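Local atomic coordinates of alpha-L-arabinofuranosidase B (Aspergillus kawachii, PDB entry 6SXT), a protein that hydrolyses terminal non-reducing alpha-L-arabinofuranosyl residues from arabinoxylan, arabinan and related plant polysaccharides, and carries a separate arabinose-binding domain. Residues A[444-449]-A[471-476]; A[325-330]-A[384-389]; A[346-351]-A[372-377]. All blocks are in the same frame, centred on the assembly; numbering follows the deposited sequence.

All three contacts lie in the beta-trefoil arabinose-binding domain. Contacts 1 and 3 are buried, and each sets a strand of a two-stranded hairpin against the end of a short helix or the residues after it; contact 2 is partly exposed and lays the loop 325-330 over the strand 386-390. The chemistry differs: contact 1 combines a salt bridge with a backbone hydrogen bond and bridging waters, contact 3 has an indole N-H bond and small apolar groups, and contact 2 is aromatic. One sheet is common to them, since strands 374-378 and 386-390 are neighbours in it and 475-479 is at its other edge. I348 touches F475 and F445, whereas V376 packs on F386 and F328.

Contact 1: A[444-449]-A[471-476]; sequences YFRHYE and NDVSFE
R446 and D472 form the polar centre of this buried contact. The arginine chain, bent at chi2 (-96°), turns its guanidinium so that OD2 of D472 meets NH2 at 2.8 Å almost in the guanidinium plane, by a nearly straight bond (163°) on the anti side of the carboxylate and tilted out of its plane; NE adds a weak second bond to the same oxygen. NE also donates to O of H447, which ties the guanidinium to its own strand. Packing is close here: CB of D472 sits over one face of the H447 imidazole, 4.1 Å from its centroid, and N of H447 donates to O of D472 at 3.2 Å. CG1 of V473 fits against CG of R446 at 3.7 Å and CB of Y444.

Toward F475 the fit is looser and partly mediated by water. One water links O of F445 to O of V473; another joins NE2 of H447 to O of N471 and O of S474. CE2 of F475 reaches CB of F445 at 3.9 Å. T340 OG1 is a shared partner, bonding H447 NE2 and D472 OD1. H447 and D472 are substrate-binding residues, so the contact builds part of an arabinose site of the beta-trefoil domain.

Contact 2: A[325-330]-A[384-389]; sequences GPSFTS and QCFSFE
Three phenylalanines, F328 from the loop and F386 and F388 from the strand, carry this contact as an aromatic cluster. Two edge-to-face pairs run through it. F328 turns its edge toward the face of F386, with centroids 5.7 Å apart and planes at 68°. Its own face receives the edge of F388, with centroids 5.4 Å apart and planes at 82°. F328 thus serves as edge in one pair and face in the other. As alternate residues of one strand, F386 and F388 project from the same face of it, and their like first torsions, with CG anti to the carbonyl carbon, bring both rings to F328.

A CH-pi contact supplements the ring pairs: CB of F328 stands over the centre of the F386 ring, 4.0 Å from its centroid. Apolar packing continues to V376 and P424, which touch both F328 and F386.

Across the contact, polar atoms come close to the F386 ring. OG of S327 lies 3.3 Å from CE2 of F386, and O of F328 is 3.3 Å from CZ of F386. With no hydrogen bond between the segments, the loop's attachment to the strand rests on ring-to-ring contacts and buried apolar surface.

Contact 3: A[346-351]-A[372-377]; sequences RYIAHT and ASWTVV. With SO4 (sulfate ion), chain R.
W374 reaches across to strand 346-351 and donates its indole N-H to a backbone oxygen: NE1 bonds O of I348 at 3.1 Å, almost straight (176°). The oxygen lies in the indole plane, yet the donor stands well above the plane of the I348 carbonyl. The second torsion of W374 (chi2 94°) turns the ring so that its N-H edge faces the strand. Further along that edge CZ2 passes O of A349, and CH2 comes 3.8 Å from CD2 of H350. The imidazole and the six-membered ring meet obliquely; both imidazole nitrogens are bound, ND1 by O of D352 and NE2 by D392.

The two strands run at about 93° to each other, joining a hairpin (346-351 with 354-359) to a sheet of the beta-trefoil domain.

A372, the first residue beyond the helix 366-371, settles against the same stretch of strand. Its CB meets CB of A349 at 4.1 Å, and its CA makes a CA-H...O contact of 3.4 Å with O of I348. A water donates to O of I348 and to O of A372, adding a second hydrogen bond to the buried I348 oxygen.

The side chain of I348 itself touches L336 and V355. At the far end of the strand, R346 donates from NH1 and NH2 to a sulfate ion, probably from the crystallisation liquor, and NH1 also bonds O of T357.

Contact 1: A[444-449]-A[471-476]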
# COMPACT_ATOMS: atom_id res chain seq x y z
N TYR A 444 -2.68 3.00 -14.58
CA TYR A 444 -3.22 2.08 -15.56
C TYR A 444 -2.48 2.23 -16.88
O TYR A 444 -2.03 3.32 -17.18
CB TYR A 444 -4.69 2.40 -15.85
CG TYR A 444 -5.64 2.11 -14.72
CD1 TYR A 444 -5.80 2.99 -13.69
CD2 TYR A 444 -6.38 0.95 -14.72
CE1 TYR A 444 -6.61 2.67 -12.61
CE2 TYR A 444 -7.25 0.64 -13.68
CZ TYR A 444 -7.37 1.53 -12.64
OH TYR A 444 -8.24 1.23 -11.60
N PHE A 445 -2.40 1.14 -17.64
CA PHE A 445 -2.06 1.29 -19.09
C PHE A 445 -2.89 2.44 -19.64
O PHE A 445 -4.13 2.39 -19.53
CB PHE A 445 -2.38 0.07 -19.94
CG PHE A 445 -1.36 -1.05 -20.01
CD1 PHE A 445 -0.64 -1.51 -18.93
CD2 PHE A 445 -1.13 -1.65 -21.24
CE1 PHE A 445 0.23 -2.58 -19.04
CE2 PHE A 445 -0.25 -2.70 -21.36
CZ PHE A 445 0.44 -3.15 -20.28
N ARG A 446 -2.26 3.43 -20.25
CA ARG A 446 -2.98 4.61 -20.78
C ARG A 446 -2.22 5.12 -22.01
O ARG A 446 -1.01 5.40 -21.87
CB ARG A 446 -3.09 5.71 -19.72
CG ARG A 446 -3.99 6.89 -20.13
CD ARG A 446 -3.22 8.10 -20.71
NE ARG A 446 -4.24 8.99 -21.24
CZ ARG A 446 -4.89 9.89 -20.51
NH1 ARG A 446 -4.45 10.23 -19.31
NH2 ARG A 446 -5.95 10.50 -21.04
N HIS A 447 -2.92 5.23 -23.15
CA HIS A 447 -2.29 5.84 -24.36
C HIS A 447 -2.48 7.36 -24.30
O HIS A 447 -3.55 7.89 -23.92
CB HIS A 447 -2.73 5.17 -25.66
CG HIS A 447 -4.15 5.37 -26.00
ND1 HIS A 447 -4.54 6.50 -26.69
CD2 HIS A 447 -5.28 4.68 -25.68
CE1 HIS A 447 -5.85 6.45 -26.84
NE2 HIS A 447 -6.33 5.38 -26.21
N TYR A 448 -1.41 8.06 -24.64
CA TYR A 448 -1.35 9.53 -24.65
C TYR A 448 -0.38 9.94 -25.78
O TYR A 448 0.80 9.60 -25.72
CB TYR A 448 -0.93 10.08 -23.29
CG TYR A 448 -0.99 11.59 -23.20
CD1 TYR A 448 -2.16 12.22 -22.83
CD2 TYR A 448 0.13 12.34 -23.48
CE1 TYR A 448 -2.20 13.61 -22.73
CE2 TYR A 448 0.09 13.72 -23.38
CZ TYR A 448 -1.08 14.35 -23.01
OH TYR A 448 -1.12 15.71 -22.92
N GLU A 449 -0.94 10.64 -26.76
CA GLU A 449 -0.24 10.98 -28.04
C GLU A 449 0.33 9.68 -28.63
O GLU A 449 1.49 9.67 -29.09
CB GLU A 449 0.79 12.08 -27.78
CG GLU A 449 0.12 13.38 -27.38
CD GLU A 449 1.02 14.60 -27.24
OE1 GLU A 449 2.22 14.46 -27.25
OE2 GLU A 449 0.48 15.69 -27.14
N ASN A 471 -11.63 6.30 -21.51
CA ASN A 471 -11.49 5.65 -22.84
C ASN A 471 -10.03 5.23 -23.08
O ASN A 471 -9.81 4.07 -23.56
CB ASN A 471 -11.98 6.60 -23.93
CG ASN A 471 -13.49 6.70 -23.96
OD1 ASN A 471 -14.20 5.78 -23.57
ND2 ASN A 471 -13.96 7.80 -24.53
N ASP A 472 -9.08 6.05 -22.68
CA ASP A 472 -7.63 5.87 -22.98
C ASP A 472 -7.03 4.75 -22.12
O ASP A 472 -5.90 4.35 -22.42
CB ASP A 472 -6.82 7.13 -22.83
CG ASP A 472 -7.20 8.29 -23.77
OD1 ASP A 472 -8.09 8.07 -24.66
OD2 ASP A 472 -6.64 9.36 -23.53
N VAL A 473 -7.77 4.24 -21.12
CA VAL A 473 -7.29 3.08 -20.31
C VAL A 473 -8.14 1.84 -20.58
O VAL A 473 -7.97 0.85 -19.86
CB VAL A 473 -7.25 3.42 -18.81
CG1 VAL A 473 -6.40 4.63 -18.51
CG2 VAL A 473 -8.65 3.51 -18.19
N SER A 474 -8.97 1.82 -21.61
CA SER A 474 -9.84 0.69 -21.92
C SER A 474 -9.39 0.08 -23.25
O SER A 474 -9.31 0.84 -24.25
CB SER A 474 -11.29 1.11 -21.98
OG SER A 474 -11.71 1.61 -20.68
N PHE A 475 -9.12 -1.20 -23.26
CA PHE A 475 -8.60 -1.92 -24.46
C PHE A 475 -9.40 -3.18 -24.67
O PHE A 475 -9.64 -3.95 -23.75
CB PHE A 475 -7.13 -2.27 -24.28
CG PHE A 475 -6.29 -1.06 -24.06
CD1 PHE A 475 -5.77 -0.31 -25.13
CD2 PHE A 475 -6.04 -0.58 -22.78
CE1 PHE A 475 -4.99 0.79 -24.91
CE2 PHE A 475 -5.26 0.53 -22.57
CZ PHE A 475 -4.73 1.24 -23.62
N GLU A 476 -9.79 -3.44 -25.93
CA GLU A 476 -10.44 -4.71 -26.27
C GLU A 476 -9.40 -5.79 -26.51
O GLU A 476 -8.37 -5.52 -27.17
CB GLU A 476 -11.30 -4.54 -27.52
CG GLU A 476 -12.60 -3.79 -27.24
CD GLU A 476 -13.69 -4.61 -26.58
OE1 GLU A 476 -13.48 -5.78 -26.23
OE2 GLU A 476 -14.80 -4.04 -26.44
O HOH W 1 -5.62 0.23 -18.76
O HOH W 2 -8.25 3.06 -25.50

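Contact 2: A[325-330]-A[384-389]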
# COMPACT_ATOMS: atom_id res chain seq x y z
N GLY A 325 -13.38 -8.35 -14.81
CA GLY A 325 -13.52 -8.21 -16.27
C GLY A 325 -13.06 -9.48 -16.98
O GLY A 325 -12.81 -10.53 -16.39
N PRO A 326 -13.00 -9.41 -18.33
CA PRO A 326 -12.64 -10.58 -19.12
C PRO A 326 -11.33 -11.27 -18.76
O PRO A 326 -11.19 -12.50 -18.80
CB PRO A 326 -12.57 -10.02 -20.54
CG PRO A 326 -12.57 -8.54 -20.43
CD PRO A 326 -13.26 -8.22 -19.12
N SER A 327 -10.34 -10.52 -18.40
CA SER A 327 -9.07 -11.26 -18.02
C SER A 327 -8.51 -12.27 -19.06
O SER A 327 -8.87 -12.25 -20.28
CB SER A 327 -9.21 -11.95 -16.69
OG SER A 327 -7.94 -12.22 -16.11
N PHE A 328 -7.56 -13.09 -18.64
CA PHE A 328 -6.58 -13.81 -19.48
C PHE A 328 -6.28 -15.17 -18.89
O PHE A 328 -6.59 -15.41 -17.73
CB PHE A 328 -5.25 -13.04 -19.58
CG PHE A 328 -5.39 -11.64 -20.10
CD1 PHE A 328 -5.46 -11.37 -21.47
CD2 PHE A 328 -5.48 -10.56 -19.23
CE1 PHE A 328 -5.54 -10.07 -21.93
CE2 PHE A 328 -5.68 -9.27 -19.70
CZ PHE A 328 -5.68 -9.02 -21.05
N THR A 329 -5.60 -16.03 -19.66
CA THR A 329 -5.03 -17.32 -19.21
C THR A 329 -3.55 -17.34 -19.59
O THR A 329 -3.24 -16.87 -20.69
CB THR A 329 -5.73 -18.52 -19.86
OG1 THR A 329 -7.14 -18.29 -19.92
CG2 THR A 329 -5.46 -19.81 -19.13
N SER A 330 -2.71 -17.88 -18.75
CA SER A 330 -1.27 -17.95 -19.03
C SER A 330 -1.02 -18.74 -20.32
O SER A 330 -1.63 -19.83 -20.50
CB SER A 330 -0.57 -18.58 -17.91
OG SER A 330 0.84 -18.43 -18.11
N GLN A 384 -2.03 -13.81 -9.20
CA GLN A 384 -3.41 -13.54 -9.65
C GLN A 384 -3.42 -12.64 -10.89
O GLN A 384 -4.35 -12.64 -11.63
CB GLN A 384 -4.24 -12.69 -8.65
CG GLN A 384 -4.45 -13.24 -7.30
CD GLN A 384 -5.56 -12.40 -6.66
OE1 GLN A 384 -6.57 -12.11 -7.29
NE2 GLN A 384 -5.23 -12.00 -5.46
N CYS A 385 -2.36 -11.86 -11.05
CA CYS A 385 -2.25 -10.83 -12.08
C CYS A 385 -1.41 -11.41 -13.22
O CYS A 385 -1.25 -12.66 -13.31
CB CYS A 385 -1.71 -9.56 -11.49
SG CYS A 385 -2.88 -8.96 -10.19
N PHE A 386 -1.04 -10.55 -14.16
CA PHE A 386 -0.43 -11.00 -15.44
C PHE A 386 0.75 -10.10 -15.78
O PHE A 386 0.91 -8.92 -15.35
CB PHE A 386 -1.46 -11.06 -16.56
CG PHE A 386 -2.56 -12.04 -16.29
CD1 PHE A 386 -2.38 -13.39 -16.52
CD2 PHE A 386 -3.74 -11.64 -15.67
CE1 PHE A 386 -3.37 -14.31 -16.24
CE2 PHE A 386 -4.72 -12.56 -15.38
CZ PHE A 386 -4.54 -13.90 -15.64
N SER A 387 1.60 -10.68 -16.67
CA SER A 387 2.69 -9.94 -17.32
C SER A 387 2.58 -10.20 -18.83
O SER A 387 2.05 -11.26 -19.20
CB SER A 387 4.02 -10.33 -16.75
OG SER A 387 4.12 -10.04 -15.33
N PHE A 388 2.99 -9.23 -19.63
CA PHE A 388 2.77 -9.23 -21.09
C PHE A 388 4.13 -9.32 -21.79
O PHE A 388 4.94 -8.43 -21.66
CB PHE A 388 2.00 -7.99 -21.49
CG PHE A 388 0.61 -8.00 -20.90
CD1 PHE A 388 -0.43 -8.59 -21.59
CD2 PHE A 388 0.38 -7.55 -19.62
CE1 PHE A 388 -1.70 -8.69 -21.03
CE2 PHE A 388 -0.90 -7.64 -19.07
CZ PHE A 388 -1.92 -8.20 -19.77
N GLU A 389 4.38 -10.49 -22.36
CA GLU A 389 5.68 -10.82 -22.99
C GLU A 389 5.57 -10.55 -24.50
O GLU A 389 4.60 -10.93 -25.12
CB GLU A 389 5.99 -12.30 -22.76
CG GLU A 389 7.37 -12.68 -23.27
CD GLU A 389 7.62 -14.15 -23.14
OE1 GLU A 389 6.66 -14.87 -22.84
OE2 GLU A 389 8.77 -14.54 -23.15

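Contact 3: A[346-351]-A[372-377]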
# COMPACT_ATOMS: atom_id res chain seq x y z
N ARG A 346 -6.20 1.42 -33.85
CA ARG A 346 -4.83 1.29 -33.29
C ARG A 346 -4.79 0.18 -32.25
O ARG A 346 -5.80 -0.10 -31.55
CB ARG A 346 -4.30 2.57 -32.68
CG ARG A 346 -4.42 3.78 -33.60
CD ARG A 346 -3.83 5.03 -33.06
NE ARG A 346 -2.39 5.09 -33.10
CZ ARG A 346 -1.69 5.59 -34.13
NH1 ARG A 346 -0.38 5.59 -34.11
NH2 ARG A 346 -2.33 6.08 -35.17
N TYR A 347 -3.63 -0.42 -32.11
CA TYR A 347 -3.33 -1.52 -31.19
C TYR A 347 -2.06 -1.20 -30.41
O TYR A 347 -1.19 -0.43 -30.88
CB TYR A 347 -3.12 -2.84 -31.92
CG TYR A 347 -4.38 -3.41 -32.50
CD1 TYR A 347 -4.87 -2.91 -33.70
CD2 TYR A 347 -5.05 -4.47 -31.90
CE1 TYR A 347 -6.02 -3.40 -34.26
CE2 TYR A 347 -6.22 -4.97 -32.46
CZ TYR A 347 -6.66 -4.47 -33.69
OH TYR A 347 -7.83 -4.95 -34.22
N ILE A 348 -1.94 -1.77 -29.19
CA ILE A 348 -0.72 -1.62 -28.40
C ILE A 348 0.39 -2.41 -29.11
O ILE A 348 0.26 -3.63 -29.31
CB ILE A 348 -0.89 -2.12 -26.94
CG1 ILE A 348 -2.04 -1.35 -26.27
CG2 ILE A 348 0.43 -1.99 -26.20
CD1 ILE A 348 -2.21 -1.65 -24.79
N ALA A 349 1.42 -1.68 -29.43
CA ALA A 349 2.57 -2.28 -30.14
C ALA A 349 3.84 -1.75 -29.52
O ALA A 349 3.84 -1.14 -28.41
CB ALA A 349 2.46 -1.95 -31.62
N HIS A 350 4.99 -1.93 -30.18
CA HIS A 350 6.20 -1.31 -29.66
C HIS A 350 7.15 -1.07 -30.85
O HIS A 350 7.02 -1.80 -31.86
CB HIS A 350 6.85 -2.15 -28.55
CG HIS A 350 7.45 -3.42 -29.06
ND1 HIS A 350 8.81 -3.48 -29.34
CD2 HIS A 350 6.91 -4.63 -29.31
CE1 HIS A 350 9.06 -4.71 -29.77
NE2 HIS A 350 7.92 -5.44 -29.78
N THR A 351 8.00 -0.10 -30.66
CA THR A 351 9.15 0.20 -31.57
C THR A 351 10.39 0.11 -30.69
O THR A 351 10.61 1.03 -29.86
CB THR A 351 9.02 1.56 -32.23
OG1 THR A 351 7.73 1.62 -32.83
CG2 THR A 351 10.11 1.73 -33.28
N ALA A 372 2.68 -6.08 -32.19
CA ALA A 372 1.30 -5.85 -31.66
C ALA A 372 0.72 -7.13 -31.08
O ALA A 372 -0.52 -7.19 -30.92
CB ALA A 372 0.44 -5.33 -32.76
N SER A 373 1.54 -8.14 -30.84
CA SER A 373 1.08 -9.42 -30.27
C SER A 373 1.82 -9.67 -28.97
O SER A 373 3.04 -9.41 -28.88
CB SER A 373 1.23 -10.57 -31.26
OG SER A 373 0.47 -10.26 -32.40
N TRP A 374 1.10 -10.18 -27.96
CA TRP A 374 1.60 -10.27 -26.57
C TRP A 374 1.23 -11.62 -25.98
O TRP A 374 0.04 -12.00 -26.02
CB TRP A 374 1.01 -9.11 -25.75
CG TRP A 374 1.35 -7.77 -26.32
CD1 TRP A 374 0.60 -7.02 -27.17
CD2 TRP A 374 2.61 -7.11 -26.20
NE1 TRP A 374 1.26 -5.88 -27.50
CE2 TRP A 374 2.51 -5.91 -26.94
CE3 TRP A 374 3.78 -7.38 -25.49
CZ2 TRP A 374 3.54 -4.98 -26.99
CZ3 TRP A 374 4.81 -6.48 -25.56
CH2 TRP A 374 4.68 -5.29 -26.31
N THR A 375 2.19 -12.36 -25.48
CA THR A 375 1.98 -13.60 -24.75
C THR A 375 1.68 -13.22 -23.29
O THR A 375 2.50 -12.58 -22.65
CB THR A 375 3.17 -14.54 -24.83
OG1 THR A 375 3.51 -14.70 -26.23
CG2 THR A 375 2.84 -15.86 -24.17
N VAL A 376 0.53 -13.66 -22.83
CA VAL A 376 0.12 -13.34 -21.42
C VAL A 376 0.69 -14.43 -20.54
O VAL A 376 0.56 -15.64 -20.85
CB VAL A 376 -1.41 -13.22 -21.31
CG1 VAL A 376 -1.76 -12.70 -19.91
CG2 VAL A 376 -1.96 -12.28 -22.34
N VAL A 377 1.39 -14.06 -19.48
CA VAL A 377 1.95 -15.04 -18.56
C VAL A 377 1.52 -14.69 -17.13
O VAL A 377 1.18 -13.53 -16.85
CB VAL A 377 3.46 -15.14 -18.68
CG1 VAL A 377 3.90 -15.35 -20.15
CG2 VAL A 377 4.17 -13.99 -18.11
S SO4 R . 0.36 7.48 -37.22
O1 SO4 R . 1.10 7.96 -38.36
O2 SO4 R . -0.62 6.51 -37.66
O3 SO4 R . 1.31 6.87 -36.27
O4 SO4 R . -0.32 8.59 -36.60
O HOH W 3 -1.77 -5.31 -29.45